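Local coordinates for lipoprotein, putative (PDB 4NOH), which is of unknown function but, as a putative lipoprotein of Bacillus anthracis, may bind lipid, at residues Ala52-Met55 with Val56-Asn59; Lys63-Glu67 with Asp68-Ile72; Val94-Gly98 with Lys99-Tyr103; Asn106-Gly110 with Asp111-Tyr115; Lys149-Pro152 with Asp153-Gly157. All coordinates share one frame; numbering follows the deposited sequence.

How the contacts relate
Contacts 1, 3 and 4 are partly buried, contact 4 lying nearest the middle of the chain and contact 3 closing one edge of the large mixed sheet; contacts 2 and 5 lie on the surface. Contacts 1 and 5 are helix segments held by backbone bonds four residues apart, whereas contacts 2 and 3 are tight beta hairpins. Contacts 2 and 4 share the small three-stranded sheet, where strands 61-65 and 107-109 are neighbours. Contact 1 packs on both: Val56 on Ile72 and Met55 on Ile109. In contact 4 an arginine bridges to an asparagine and a water; contact 5 adds a CH-pi contact between Phe151 and Lys155. The centres of contacts 3 and 5 lie about 36 Å apart, on opposite sides of the chain's centre.

Contact 1: Ala52-Met55 with Val56-Asn59; sequences AEKM and VKEN
The last turns of helix 49-57 and its C-terminal cap bring residues 52-55 against 56-59. Val56 N donates to Ala52 O at 2.9 Å, and Lys57 N to Glu53 O at 3.1 Å. One residue on, the helix runs out: Glu58 N divides between Lys54 O (3.2 Å) and Met55 O (3.1 Å), both bonds weak and bent to little more than 130°. A Schellman motif ends the helix here, with Asn59 at positive phi as its C-prime residue, Asn59 N bonded to Val56 O at 2.9 Å and Met60 N returning to Met55 O. Lys54 O is gripped a second time by a water that also donates to Glu58 OE2. Glu58 folds back at chi2 (-53°), its CG over Lys54 O, while OE1 forms a salt bridge with Lys169. Lys54 and Lys57 run side by side, CG of Lys54 4.1 Å from CE of Lys57. On the buried side, Val56 CG2 rests 3.4 Å from Ala52 O, and the selenomethionine Met55 packs on Phe32, Met47 and Leu61.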
loop_
_atom_site.group_PDB
_atom_site.type_symbol
_atom_site.label_atom_id
_atom_site.label_comp_id
_atom_site.label_asym_id
_atom_site.label_seq_id
_atom_site.Cartn_x
_atom_site.Cartn_y
_atom_site.Cartn_z
ATOM N N ALA A 52 8.663 2.368 -1.728
ATOM C CA ALA A 52 7.763 3.515 -1.834
ATOM C C ALA A 52 8.006 4.346 -3.094
ATOM O O ALA A 52 7.065 4.828 -3.732
ATOM C CB ALA A 52 7.795 4.372 -0.554
ATOM N N GLU A 53 9.270 4.479 -3.489
ATOM C CA GLU A 53 9.599 5.187 -4.729
ATOM C C GLU A 53 8.947 4.473 -5.906
ATOM O O GLU A 53 8.422 5.097 -6.835
ATOM C CB GLU A 53 11.105 5.251 -4.940
ATOM C CG GLU A 53 11.819 6.260 -4.057
ATOM C CD GLU A 53 13.328 6.323 -4.317
ATOM O OE1 GLU A 53 13.956 5.291 -4.697
ATOM O OE2 GLU A 53 13.909 7.409 -4.140
ATOM N N LYS A 54 8.996 3.145 -5.875
ATOM C CA LYS A 54 8.369 2.375 -6.978
ATOM C C LYS A 54 6.841 2.544 -6.977
ATOM O O LYS A 54 6.220 2.612 -8.040
ATOM C CB LYS A 54 8.804 0.911 -6.910
ATOM C CG LYS A 54 10.273 0.727 -7.276
ATOM C CD LYS A 54 10.793 -0.660 -6.955
ATOM C CE LYS A 54 12.243 -0.816 -7.390
ATOM N NZ LYS A 54 12.794 -2.085 -6.873
HETATM N N MSE A 55 6.233 2.597 -5.801
HETATM C CA MSE A 55 4.796 2.855 -5.709
HETATM C C MSE A 55 4.462 4.229 -6.288
HETATM O O MSE A 55 3.446 4.382 -6.971
HETATM C CB MSE A 55 4.302 2.816 -4.266
HETATM C CG MSE A 55 4.288 1.414 -3.772
HETATM SE SE MSE A 55 3.191 1.316 -2.129
HETATM C CE MSE A 55 1.437 1.068 -2.967
ATOM N N VAL A 56 5.275 5.237 -6.008
ATOM C CA VAL A 56 5.048 6.574 -6.599
ATOM C C VAL A 56 5.113 6.514 -8.136
ATOM O O VAL A 56 4.321 7.157 -8.803
ATOM C CB VAL A 56 6.035 7.622 -6.035
ATOM C CG1 VAL A 56 5.964 8.945 -6.793
ATOM C CG2 VAL A 56 5.750 7.877 -4.559
ATOM N N LYS A 57 6.036 5.721 -8.680
ATOM C CA LYS A 57 6.145 5.594 -10.134
ATOM C C LYS A 57 4.911 4.935 -10.727
ATOM O O LYS A 57 4.623 5.156 -11.912
ATOM C CB LYS A 57 7.430 4.869 -10.536
ATOM C CG LYS A 57 8.669 5.712 -10.324
ATOM C CD LYS A 57 9.946 5.044 -10.809
ATOM C CE LYS A 57 10.267 3.803 -9.994
ATOM N NZ LYS A 57 11.608 3.241 -10.306
ATOM N N GLU A 58 4.158 4.158 -9.933
ATOM C CA GLU A 58 2.885 3.576 -10.412
ATOM C C GLU A 58 1.680 4.424 -10.030
ATOM O O GLU A 58 0.537 3.996 -10.206
ATOM C CB GLU A 58 2.664 2.157 -9.892
ATOM C CG GLU A 58 3.812 1.238 -10.191
ATOM C CD GLU A 58 4.176 1.226 -11.653
ATOM O OE1 GLU A 58 3.257 1.228 -12.513
ATOM O OE2 GLU A 58 5.388 1.225 -11.934
ATOM N N ASN A 59 1.926 5.623 -9.508
ATOM C CA ASN A 59 0.864 6.547 -9.103
ATOM C C ASN A 59 -0.042 5.918 -8.067
ATOM O O ASN A 59 -1.237 6.207 -8.025
ATOM C CB ASN A 59 0.042 7.048 -10.313
ATOM C CG ASN A 59 0.812 8.031 -11.195
ATOM O OD1 ASN A 59 2.003 8.222 -11.047
ATOM N ND2 ASN A 59 0.106 8.666 -12.112
HETATM O O HOH W 1 7.165 1.014 -10.121
#

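Contact 2: Lys63-Glu67 with Asp68-Ile72; sequences KVVKE and DVEPI
Residues 63-67 and 68-72 form a beta hairpin whose backbone donors and acceptors are matched in two antiparallel hydrogen-bonded pairs. At the open end Lys63 N donates to Glu70 O at 2.7 Å, and Glu70 N returns to Lys63 O at 2.8 Å. At the turn Val65 N reaches Asp68 O (2.9 Å, nearly straight at 171°) and Asp68 N reaches Val65 O (2.8 Å). These close a type II' turn through Lys66 and Glu67. Lys63 O also takes a CA-H...O contact from Val69 CA at 3.2 Å, beside the non-hydrogen-bonded pair Val64-Val69. Asp68 satisfies its neighbour: Asp68 OD1 takes Val69 N at 2.6 Å on its anti lone pair. Beside Lys63, the extended Glu70 chain lies obliquely across Val65, but Glu70 adopts two conformers and this describes one of them, so the exact place of its carboxylate is doubtful. In the three-stranded antiparallel sheet the hairpin supplies two of the strands, 61-65 in the centre and 68-71 at one edge: beyond strand 61-65 lies strand 107-109, with Val64 bonded through its backbone to Asn106, and Val69 packs on Asp111.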
loop_
_atom_site.group_PDB
_atom_site.type_symbol
_atom_site.label_atom_id
_atom_site.label_comp_id
_atom_site.label_asym_id
_atom_site.label_seq_id
_atom_site.Cartn_x
_atom_site.Cartn_y
_atom_site.Cartn_z
ATOM N N LYS A 63 -2.723 11.366 -2.420
ATOM C CA LYS A 63 -3.140 12.298 -1.398
ATOM C C LYS A 63 -4.652 12.384 -1.441
ATOM O O LYS A 63 -5.254 12.441 -2.524
ATOM C CB LYS A 63 -2.556 13.689 -1.645
ATOM C CG LYS A 63 -2.923 14.697 -0.559
ATOM C CD LYS A 63 -2.586 16.147 -0.926
ATOM C CE LYS A 63 -1.264 16.292 -1.655
ATOM N NZ LYS A 63 -1.394 16.067 -3.129
ATOM N N VAL A 64 -5.271 12.400 -0.270
ATOM C CA VAL A 64 -6.709 12.549 -0.182
ATOM C C VAL A 64 -7.035 14.038 -0.379
ATOM O O VAL A 64 -6.469 14.880 0.299
ATOM C CB VAL A 64 -7.211 12.044 1.180
ATOM C CG1 VAL A 64 -8.691 12.324 1.338
ATOM C CG2 VAL A 64 -6.918 10.567 1.341
ATOM N N VAL A 65 -7.931 14.330 -1.323
ATOM C CA VAL A 65 -8.323 15.701 -1.639
ATOM C C VAL A 65 -9.830 15.757 -1.716
ATOM O O VAL A 65 -10.425 15.209 -2.634
ATOM C CB VAL A 65 -7.708 16.167 -2.980
ATOM C CG1 VAL A 65 -8.193 17.572 -3.348
ATOM C CG2 VAL A 65 -6.183 16.132 -2.916
ATOM N N LYS A 66 -10.440 16.472 -0.771
ATOM C CA LYS A 66 -11.894 16.581 -0.698
ATOM C C LYS A 66 -12.394 15.153 -0.635
ATOM O O LYS A 66 -11.962 14.411 0.240
ATOM C CB LYS A 66 -12.455 17.388 -1.874
ATOM C CG LYS A 66 -11.968 18.825 -1.863
ATOM C CD LYS A 66 -12.219 19.556 -3.170
ATOM C CE LYS A 66 -11.501 20.900 -3.168
ATOM N NZ LYS A 66 -11.996 21.796 -2.084
ATOM N N GLU A 67 -13.231 14.745 -1.583
ATOM C CA GLU A 67 -13.774 13.404 -1.575
ATOM C C GLU A 67 -13.133 12.573 -2.681
ATOM O O GLU A 67 -13.724 11.612 -3.141
ATOM C CB GLU A 67 -15.299 13.450 -1.772
ATOM C CG GLU A 67 -16.025 14.600 -1.063
ATOM C CD GLU A 67 -15.829 14.653 0.453
ATOM O OE1 GLU A 67 -15.391 13.646 1.060
ATOM O OE2 GLU A 67 -16.138 15.719 1.051
ATOM N N ASP A 68 -11.923 12.939 -3.102
ATOM C CA ASP A 68 -11.242 12.222 -4.180
ATOM C C ASP A 68 -9.767 12.017 -3.795
ATOM O O ASP A 68 -9.387 12.264 -2.670
ATOM C CB ASP A 68 -11.342 13.018 -5.471
ATOM C CG ASP A 68 -11.342 12.140 -6.717
ATOM O OD1 ASP A 68 -10.567 11.160 -6.796
ATOM O OD2 ASP A 68 -12.135 12.454 -7.638
ATOM N N VAL A 69 -8.962 11.572 -4.749
ATOM C CA VAL A 69 -7.542 11.326 -4.500
ATOM C C VAL A 69 -6.708 11.828 -5.653
ATOM O O VAL A 69 -7.176 11.901 -6.787
ATOM C CB VAL A 69 -7.226 9.818 -4.278
ATOM C CG1 VAL A 69 -7.713 9.354 -2.912
ATOM C CG2 VAL A 69 -7.789 8.952 -5.393
ATOM N N GLU A 70 -5.471 12.214 -5.353
ATOM C CA GLU A 70 -4.534 12.700 -6.359
ATOM C C GLU A 70 -3.166 12.078 -6.068
ATOM O O GLU A 70 -2.650 12.225 -4.964
ATOM C CB GLU A 70 -4.420 14.230 -6.315
ATOM C CG GLU A 70 -5.692 14.985 -6.668
ATOM C CD GLU A 70 -5.515 16.495 -6.631
ATOM O OE1 GLU A 70 -4.352 16.973 -6.584
ATOM O OE2 GLU A 70 -6.538 17.216 -6.675
ATOM N N PRO A 71 -2.587 11.367 -7.051
ATOM C CA PRO A 71 -1.290 10.745 -6.841
ATOM C C PRO A 71 -0.199 11.743 -6.555
ATOM O O PRO A 71 -0.111 12.796 -7.229
ATOM C CB PRO A 71 -0.997 10.044 -8.167
ATOM C CG PRO A 71 -2.321 9.850 -8.795
ATOM C CD PRO A 71 -3.166 11.002 -8.356
ATOM N N ILE A 72 0.613 11.408 -5.551
ATOM C CA ILE A 72 1.774 12.211 -5.243
ATOM C C ILE A 72 2.761 11.946 -6.368
ATOM O O ILE A 72 2.786 10.865 -6.964
ATOM C CB ILE A 72 2.342 11.984 -3.826
ATOM C CG1 ILE A 72 2.973 10.598 -3.633
ATOM C CG2 ILE A 72 1.275 12.280 -2.801
ATOM C CD1 ILE A 72 3.616 10.427 -2.269
#

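Contact 3: Val94-Gly98 with Lys99-Tyr103; sequences VVIDG and KKMKY
Ile96 to Lys99 make the type I' turn of a two-strand beta hairpin, with Asp97 and Gly98 at its corners, both at positive phi. Lys99 comes first: its N donates to Ile96 O at 2.9 Å, and its O accepts Ile96 N at 2.8 Å, so the pair is bonded both ways. The same Lys99 O receives a CA-H...O contact from Val95 CA. The Lys99 side chain, bent at chi2 (-67°), lays its aliphatic part over the Gly98 carbonyl carbon. Lys100 faces Val95 as a non-hydrogen-bonded pair; its chain curls at chi3 and chi4 to bring NZ 3.9 Å from Val95 CG2, and NZ makes a weak, long ion pair with Asp93. Met101, a selenomethionine, donates N to Val94 O at 2.8 Å, nearly straight at 170°. Its CG meets Val94 CG1 at 3.9 Å obliquely and Ile96 CD1 at 4.0 Å, the Ile96 chain crossing at about a right angle. A water joins Met101 O to Val94 N. Further on, Lys102 bonds by its backbone to Gly83 and Val85. The hairpin thus supplies the outermost strand, 95-96, of the mixed sheet, and Val94, Ile96 and Met101 pack onto strand 118-122.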
loop_
_atom_site.group_PDB
_atom_site.type_symbol
_atom_site.label_atom_id
_atom_site.label_comp_id
_atom_site.label_asym_id
_atom_site.label_seq_id
_atom_site.Cartn_x
_atom_site.Cartn_y
_atom_site.Cartn_z
ATOM N N VAL A 94 4.286 8.820 16.456
ATOM C CA VAL A 94 4.344 7.475 15.919
ATOM C C VAL A 94 5.784 7.000 16.011
ATOM O O VAL A 94 6.655 7.563 15.353
ATOM C CB VAL A 94 3.846 7.428 14.456
ATOM C CG1 VAL A 94 4.012 6.048 13.858
ATOM C CG2 VAL A 94 2.388 7.837 14.430
ATOM N N VAL A 95 6.022 5.991 16.855
ATOM C CA VAL A 95 7.343 5.415 17.048
ATOM C C VAL A 95 7.361 3.993 16.529
ATOM O O VAL A 95 6.545 3.157 16.921
ATOM C CB VAL A 95 7.760 5.407 18.523
ATOM C CG1 VAL A 95 9.125 4.753 18.684
ATOM C CG2 VAL A 95 7.777 6.826 19.048
ATOM N N ILE A 96 8.300 3.745 15.633
ATOM C CA ILE A 96 8.472 2.445 15.018
ATOM C C ILE A 96 9.906 2.007 15.238
ATOM O O ILE A 96 10.849 2.695 14.836
ATOM C CB ILE A 96 8.121 2.501 13.513
ATOM C CG1 ILE A 96 6.660 2.905 13.355
ATOM C CG2 ILE A 96 8.390 1.162 12.833
ATOM C CD1 ILE A 96 6.221 3.039 11.927
ATOM N N ASP A 97 10.062 0.893 15.949
ATOM C CA ASP A 97 11.373 0.339 16.248
ATOM C C ASP A 97 12.251 1.405 16.941
ATOM O O ASP A 97 13.420 1.587 16.605
ATOM C CB ASP A 97 12.005 -0.181 14.943
ATOM C CG ASP A 97 13.116 -1.193 15.181
ATOM O OD1 ASP A 97 13.197 -1.757 16.303
ATOM O OD2 ASP A 97 13.895 -1.453 14.234
ATOM N N GLY A 98 11.651 2.118 17.896
ATOM C CA GLY A 98 12.332 3.174 18.650
ATOM C C GLY A 98 12.596 4.484 17.919
ATOM O O GLY A 98 13.243 5.377 18.473
ATOM N N LYS A 99 12.072 4.626 16.699
ATOM C CA LYS A 99 12.288 5.824 15.887
ATOM C C LYS A 99 10.973 6.595 15.670
ATOM O O LYS A 99 9.974 6.001 15.277
ATOM C CB LYS A 99 12.843 5.416 14.525
ATOM C CG LYS A 99 14.161 4.638 14.575
ATOM C CD LYS A 99 15.296 5.492 15.086
ATOM C CE LYS A 99 16.605 4.723 15.038
ATOM N NZ LYS A 99 17.745 5.579 15.452
ATOM N N LYS A 100 10.989 7.906 15.915
ATOM C CA LYS A 100 9.806 8.751 15.745
ATOM C C LYS A 100 9.665 9.147 14.266
ATOM O O LYS A 100 10.632 9.570 13.625
ATOM C CB LYS A 100 9.913 10.000 16.621
ATOM C CG LYS A 100 8.681 10.895 16.609
ATOM C CD LYS A 100 8.761 12.018 17.650
ATOM C CE LYS A 100 8.836 11.503 19.083
ATOM N NZ LYS A 100 7.630 10.727 19.488
HETATM N N MSE A 101 8.480 8.926 13.706
HETATM C CA MSE A 101 8.218 9.266 12.329
HETATM C C MSE A 101 7.789 10.699 12.187
HETATM O O MSE A 101 7.192 11.287 13.092
HETATM C CB MSE A 101 7.052 8.415 11.810
HETATM C CG MSE A 101 7.292 6.898 11.870
HETATM SE SE MSE A 101 8.692 6.277 10.619
HETATM C CE MSE A 101 10.114 6.057 11.958
ATOM N N LYS A 102 8.082 11.270 11.031
ATOM C CA LYS A 102 7.662 12.624 10.701
ATOM C C LYS A 102 6.351 12.581 9.927
ATOM O O LYS A 102 6.250 11.880 8.915
ATOM C CB LYS A 102 8.711 13.254 9.817
ATOM C CG LYS A 102 8.467 14.682 9.439
ATOM C CD LYS A 102 9.345 15.095 8.258
ATOM C CE LYS A 102 10.788 14.672 8.402
ATOM N NZ LYS A 102 11.530 15.126 7.197
ATOM N N TYR A 103 5.362 13.358 10.368
ATOM C CA TYR A 103 4.071 13.354 9.660
ATOM C C TYR A 103 4.177 14.026 8.295
ATOM O O TYR A 103 4.646 15.174 8.201
ATOM C CB TYR A 103 2.990 14.061 10.479
ATOM C CG TYR A 103 1.625 13.995 9.863
ATOM C CD1 TYR A 103 0.947 12.784 9.780
ATOM C CD2 TYR A 103 0.991 15.143 9.368
ATOM C CE1 TYR A 103 -0.303 12.703 9.221
ATOM C CE2 TYR A 103 -0.273 15.065 8.802
ATOM C CZ TYR A 103 -0.914 13.843 8.738
ATOM O OH TYR A 103 -2.189 13.766 8.182
HETATM O O HOH W 2 4.791 10.558 14.183
#

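Contact 4: Asn106-Gly110 with Asp111-Tyr115; sequences NVVIG and DARKY
The loop after strand 107-109 carries Arg113 back beside Asn106 and Val108. The guanidinium meets the Asn106 amide at its edge: Arg113 NH2 donates to Asn106 OD1 at 2.8 Å (163°), OD1 lying only 2° out of the guanidinium plane, and the two flat groups are turned 24° apart. OD1 also accepts from a water that donates to Val107 O and receives Arg113 NH1, itself bonded to Asp117 O; Asn106 OD1, the water and Asp117 O together help fix the rotation of the guanidinium. Val108 crosses the Arg113 chain at about a right angle, with CG1 over one guanidinium face, toward its rim, 3.8 Å from Arg113 NH2. Where the loop begins Gly110 has positive phi, and the Asp111 carboxylate forms a salt bridge with Lys62 and accepts Glu167 N. In the small sheet Asn106 and Val108 bond by backbone to Val64 and Lys62 of strand 61-65, and Gly110 to Met60 just before it, while Val108, Ile109 and Arg113 pack on Tyr119 of strand 118-122.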
loop_
_atom_site.group_PDB
_atom_site.type_symbol
_atom_site.label_atom_id
_atom_site.label_comp_id
_atom_site.label_asym_id
_atom_site.label_seq_id
_atom_site.Cartn_x
_atom_site.Cartn_y
_atom_site.Cartn_z
ATOM N N ASN A 106 -2.096 13.196 4.668
ATOM C CA ASN A 106 -3.099 12.173 4.462
ATOM C C ASN A 106 -2.976 11.593 3.064
ATOM O O ASN A 106 -3.649 12.036 2.106
ATOM C CB ASN A 106 -4.498 12.730 4.703
ATOM C CG ASN A 106 -5.550 11.658 4.714
ATOM O OD1 ASN A 106 -5.228 10.456 4.710
ATOM N ND2 ASN A 106 -6.819 12.059 4.753
ATOM N N VAL A 107 -2.118 10.588 2.957
ATOM C CA VAL A 107 -1.848 9.873 1.711
ATOM C C VAL A 107 -2.201 8.405 1.952
ATOM O O VAL A 107 -1.957 7.873 3.023
ATOM C CB VAL A 107 -0.375 10.010 1.322
ATOM C CG1 VAL A 107 -0.031 9.140 0.112
ATOM C CG2 VAL A 107 0.001 11.456 1.079
ATOM N N VAL A 108 -2.843 7.797 0.962
ATOM C CA VAL A 108 -3.260 6.413 1.044
ATOM C C VAL A 108 -2.711 5.625 -0.141
ATOM O O VAL A 108 -2.205 6.184 -1.091
ATOM C CB VAL A 108 -4.824 6.292 1.065
ATOM C CG1 VAL A 108 -5.423 6.983 2.306
ATOM C CG2 VAL A 108 -5.449 6.860 -0.204
ATOM N N ILE A 109 -2.779 4.303 -0.054
ATOM C CA ILE A 109 -2.467 3.451 -1.200
ATOM C C ILE A 109 -3.778 3.259 -1.983
ATOM O O ILE A 109 -4.832 2.905 -1.418
ATOM C CB ILE A 109 -1.914 2.088 -0.784
ATOM C CG1 ILE A 109 -0.501 2.279 -0.199
ATOM C CG2 ILE A 109 -1.863 1.138 -1.984
ATOM C CD1 ILE A 109 0.058 1.053 0.494
ATOM N N GLY A 110 -3.735 3.496 -3.286
ATOM C CA GLY A 110 -4.947 3.368 -4.072
ATOM C C GLY A 110 -5.916 4.500 -3.817
ATOM O O GLY A 110 -5.513 5.641 -3.512
ATOM N N ASP A 111 -7.204 4.203 -3.905
ATOM C CA ASP A 111 -8.212 5.266 -3.881
ATOM C C ASP A 111 -8.983 5.439 -2.584
ATOM O O ASP A 111 -9.825 6.350 -2.455
ATOM C CB ASP A 111 -9.170 5.079 -5.063
ATOM C CG ASP A 111 -8.470 5.178 -6.435
ATOM O OD1 ASP A 111 -7.248 5.333 -6.515
ATOM O OD2 ASP A 111 -9.168 5.100 -7.466
ATOM N N ALA A 112 -8.622 4.637 -1.595
ATOM C CA ALA A 112 -9.261 4.666 -0.297
ATOM C C ALA A 112 -8.306 4.047 0.705
ATOM O O ALA A 112 -7.424 3.262 0.337
ATOM C CB ALA A 112 -10.543 3.844 -0.353
ATOM N N ARG A 113 -8.505 4.343 1.974
ATOM C CA ARG A 113 -7.715 3.766 3.039
ATOM C C ARG A 113 -8.158 2.342 3.282
ATOM O O ARG A 113 -9.253 2.098 3.792
ATOM C CB ARG A 113 -7.926 4.567 4.301
ATOM C CG ARG A 113 -6.957 4.169 5.424
ATOM C CD ARG A 113 -7.245 4.880 6.748
ATOM N NE ARG A 113 -7.472 6.264 6.393
ATOM C CZ ARG A 113 -6.511 7.124 6.100
ATOM N NH1 ARG A 113 -5.234 6.828 6.335
ATOM N NH2 ARG A 113 -6.839 8.285 5.597
ATOM N N LYS A 114 -7.346 1.385 2.896
ATOM C CA LYS A 114 -7.672 -0.022 3.048
ATOM C C LYS A 114 -6.497 -0.743 3.698
ATOM O O LYS A 114 -5.351 -0.338 3.540
ATOM C CB LYS A 114 -7.975 -0.632 1.671
ATOM C CG LYS A 114 -9.211 -0.085 1.008
ATOM C CD LYS A 114 -10.481 -0.507 1.699
ATOM C CE LYS A 114 -11.693 0.033 0.988
ATOM N NZ LYS A 114 -12.983 -0.358 1.634
ATOM N N TYR A 115 -6.817 -1.795 4.461
ATOM C CA TYR A 115 -5.836 -2.715 5.058
ATOM C C TYR A 115 -5.064 -2.201 6.270
ATOM O O TYR A 115 -4.572 -2.986 7.075
ATOM C CB TYR A 115 -4.852 -3.224 4.004
ATOM C CG TYR A 115 -4.082 -4.477 4.403
ATOM C CD1 TYR A 115 -4.752 -5.663 4.609
ATOM C CD2 TYR A 115 -2.683 -4.488 4.479
ATOM C CE1 TYR A 115 -4.068 -6.808 4.934
ATOM C CE2 TYR A 115 -1.995 -5.661 4.799
ATOM C CZ TYR A 115 -2.720 -6.804 5.015
ATOM O OH TYR A 115 -2.090 -7.988 5.337
HETATM O O HOH W 3 -3.290 8.563 5.355
HETATM O O HOH W 4 -4.905 1.700 1.206
#

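Contact 5: Lys149-Pro152 with Asp153-Gly157; sequences KIFP and DIKRG
Pro152 O is gripped by Arg156 N at 2.8 Å, and the Arg156 side chain then arches over it: the guanidinium turns one face to this oxygen, which sits near the rim of the group. Arg156 NH2 is carried on to within 3.7 Å of Pro152 CB, and it is modelled as a salt bridge with Asp153 OD1, one turn back along the same face, at a length too short to be taken at face value. Three more backbone bonds of the same spacing cross here in the short helix 150-156: Asp153 N to Lys149 O (3.1 Å), Ile154 N to Ile150 O (2.9 Å) and Lys155 N to Phe151 O (3.0 Å). Lys149 stands at the N-cap position, and its aliphatic chain passes obliquely by the Asp153 carboxylate, CE 3.6 Å from Asp153 OD2. On another side of the helix, Lys155 lies alongside Phe151 in a CH-pi contact, its CG over the ring face 4.1 Å from the centroid, while its bent chain carries NZ to Glu162 in a salt bridge. Ile150 and Ile154 run side by side, CG2 of Ile150 3.9 Å from CD1 of Ile154, and pack on Tyr22. Phe151 and Ile154 also pack on Ile6 of strand 5-10. The helix is therefore two-sided, apolar toward the large sheet and charged outside, where the positive charges of Arg156 and, at a distance, Lys149 would probably favour the ionised carboxylate of Asp153.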
loop_
_atom_site.group_PDB
_atom_site.type_symbol
_atom_site.label_atom_id
_atom_site.label_comp_id
_atom_site.label_asym_id
_atom_site.label_seq_id
_atom_site.Cartn_x
_atom_site.Cartn_y
_atom_site.Cartn_z
ATOM N N LYS A 149 -17.615 -8.903 -11.802
ATOM C CA LYS A 149 -17.511 -10.304 -11.451
ATOM C C LYS A 149 -16.168 -10.645 -10.784
ATOM O O LYS A 149 -16.142 -11.262 -9.716
ATOM C CB LYS A 149 -17.718 -11.172 -12.705
ATOM C CG LYS A 149 -17.794 -12.676 -12.447
ATOM C CD LYS A 149 -19.124 -13.119 -11.852
ATOM C CE LYS A 149 -19.119 -14.616 -11.579
ATOM N NZ LYS A 149 -20.476 -15.124 -11.219
ATOM N N ILE A 150 -15.062 -10.233 -11.404
ATOM C CA ILE A 150 -13.730 -10.559 -10.879
ATOM C C ILE A 150 -13.507 -9.950 -9.500
ATOM O O ILE A 150 -13.149 -10.641 -8.542
ATOM C CB ILE A 150 -12.624 -10.129 -11.864
ATOM C CG1 ILE A 150 -12.732 -10.982 -13.137
ATOM C CG2 ILE A 150 -11.244 -10.284 -11.241
ATOM C CD1 ILE A 150 -11.797 -10.550 -14.243
ATOM N N PHE A 151 -13.779 -8.662 -9.382
ATOM C CA PHE A 151 -13.578 -7.984 -8.112
ATOM C C PHE A 151 -14.390 -8.617 -6.958
ATOM O O PHE A 151 -13.834 -8.906 -5.900
ATOM C CB PHE A 151 -13.819 -6.483 -8.253
ATOM C CG PHE A 151 -13.734 -5.756 -6.962
ATOM C CD1 PHE A 151 -12.544 -5.729 -6.270
ATOM C CD2 PHE A 151 -14.839 -5.174 -6.399
ATOM C CE1 PHE A 151 -12.462 -5.107 -5.048
ATOM C CE2 PHE A 151 -14.749 -4.522 -5.183
ATOM C CZ PHE A 151 -13.549 -4.502 -4.502
ATOM N N PRO A 152 -15.700 -8.844 -7.153
ATOM C CA PRO A 152 -16.417 -9.468 -6.035
ATOM C C PRO A 152 -15.938 -10.883 -5.712
ATOM O O PRO A 152 -16.008 -11.297 -4.564
ATOM C CB PRO A 152 -17.881 -9.478 -6.488
ATOM C CG PRO A 152 -17.948 -8.761 -7.773
ATOM C CD PRO A 152 -16.596 -8.383 -8.231
ATOM N N ASP A 153 -15.451 -11.606 -6.711
ATOM C CA ASP A 153 -14.951 -12.960 -6.480
ATOM C C ASP A 153 -13.678 -12.903 -5.642
ATOM O O ASP A 153 -13.483 -13.720 -4.739
ATOM C CB ASP A 153 -14.755 -13.715 -7.803
ATOM C CG ASP A 153 -16.099 -14.135 -8.462
ATOM O OD1 ASP A 153 -17.159 -14.154 -7.791
ATOM O OD2 ASP A 153 -16.096 -14.489 -9.658
ATOM N N ILE A 154 -12.835 -11.905 -5.912
ATOM C CA ILE A 154 -11.618 -11.712 -5.107
ATOM C C ILE A 154 -11.984 -11.351 -3.661
ATOM O O ILE A 154 -11.398 -11.862 -2.698
ATOM C CB ILE A 154 -10.687 -10.661 -5.737
ATOM C CG1 ILE A 154 -10.119 -11.212 -7.059
ATOM C CG2 ILE A 154 -9.584 -10.276 -4.760
ATOM C CD1 ILE A 154 -9.334 -10.221 -7.885
ATOM N N LYS A 155 -12.972 -10.479 -3.513
ATOM C CA LYS A 155 -13.448 -10.116 -2.181
ATOM C C LYS A 155 -14.087 -11.273 -1.421
ATOM O O LYS A 155 -13.893 -11.392 -0.219
ATOM C CB LYS A 155 -14.395 -8.937 -2.280
ATOM C CG LYS A 155 -13.668 -7.616 -2.423
ATOM C CD LYS A 155 -12.908 -7.241 -1.147
ATOM C CE LYS A 155 -13.844 -7.011 0.025
ATOM N NZ LYS A 155 -13.179 -6.787 1.345
ATOM N N ARG A 156 -14.844 -12.122 -2.106
ATOM C CA ARG A 156 -15.491 -13.286 -1.446
ATOM C C ARG A 156 -14.504 -14.393 -1.120
ATOM O O ARG A 156 -14.735 -15.197 -0.224
ATOM C CB ARG A 156 -16.585 -13.894 -2.318
ATOM C CG ARG A 156 -17.951 -13.246 -2.201
ATOM C CD ARG A 156 -18.954 -14.015 -3.042
ATOM N NE ARG A 156 -18.672 -13.898 -4.477
ATOM C CZ ARG A 156 -19.289 -13.060 -5.316
ATOM N NH1 ARG A 156 -20.263 -12.252 -4.896
ATOM N NH2 ARG A 156 -18.945 -13.044 -6.595
ATOM N N GLY A 157 -13.416 -14.432 -1.873
ATOM C CA GLY A 157 -12.395 -15.425 -1.726
ATOM C C GLY A 157 -11.562 -15.294 -0.473
ATOM O O GLY A 157 -11.674 -14.323 0.279
#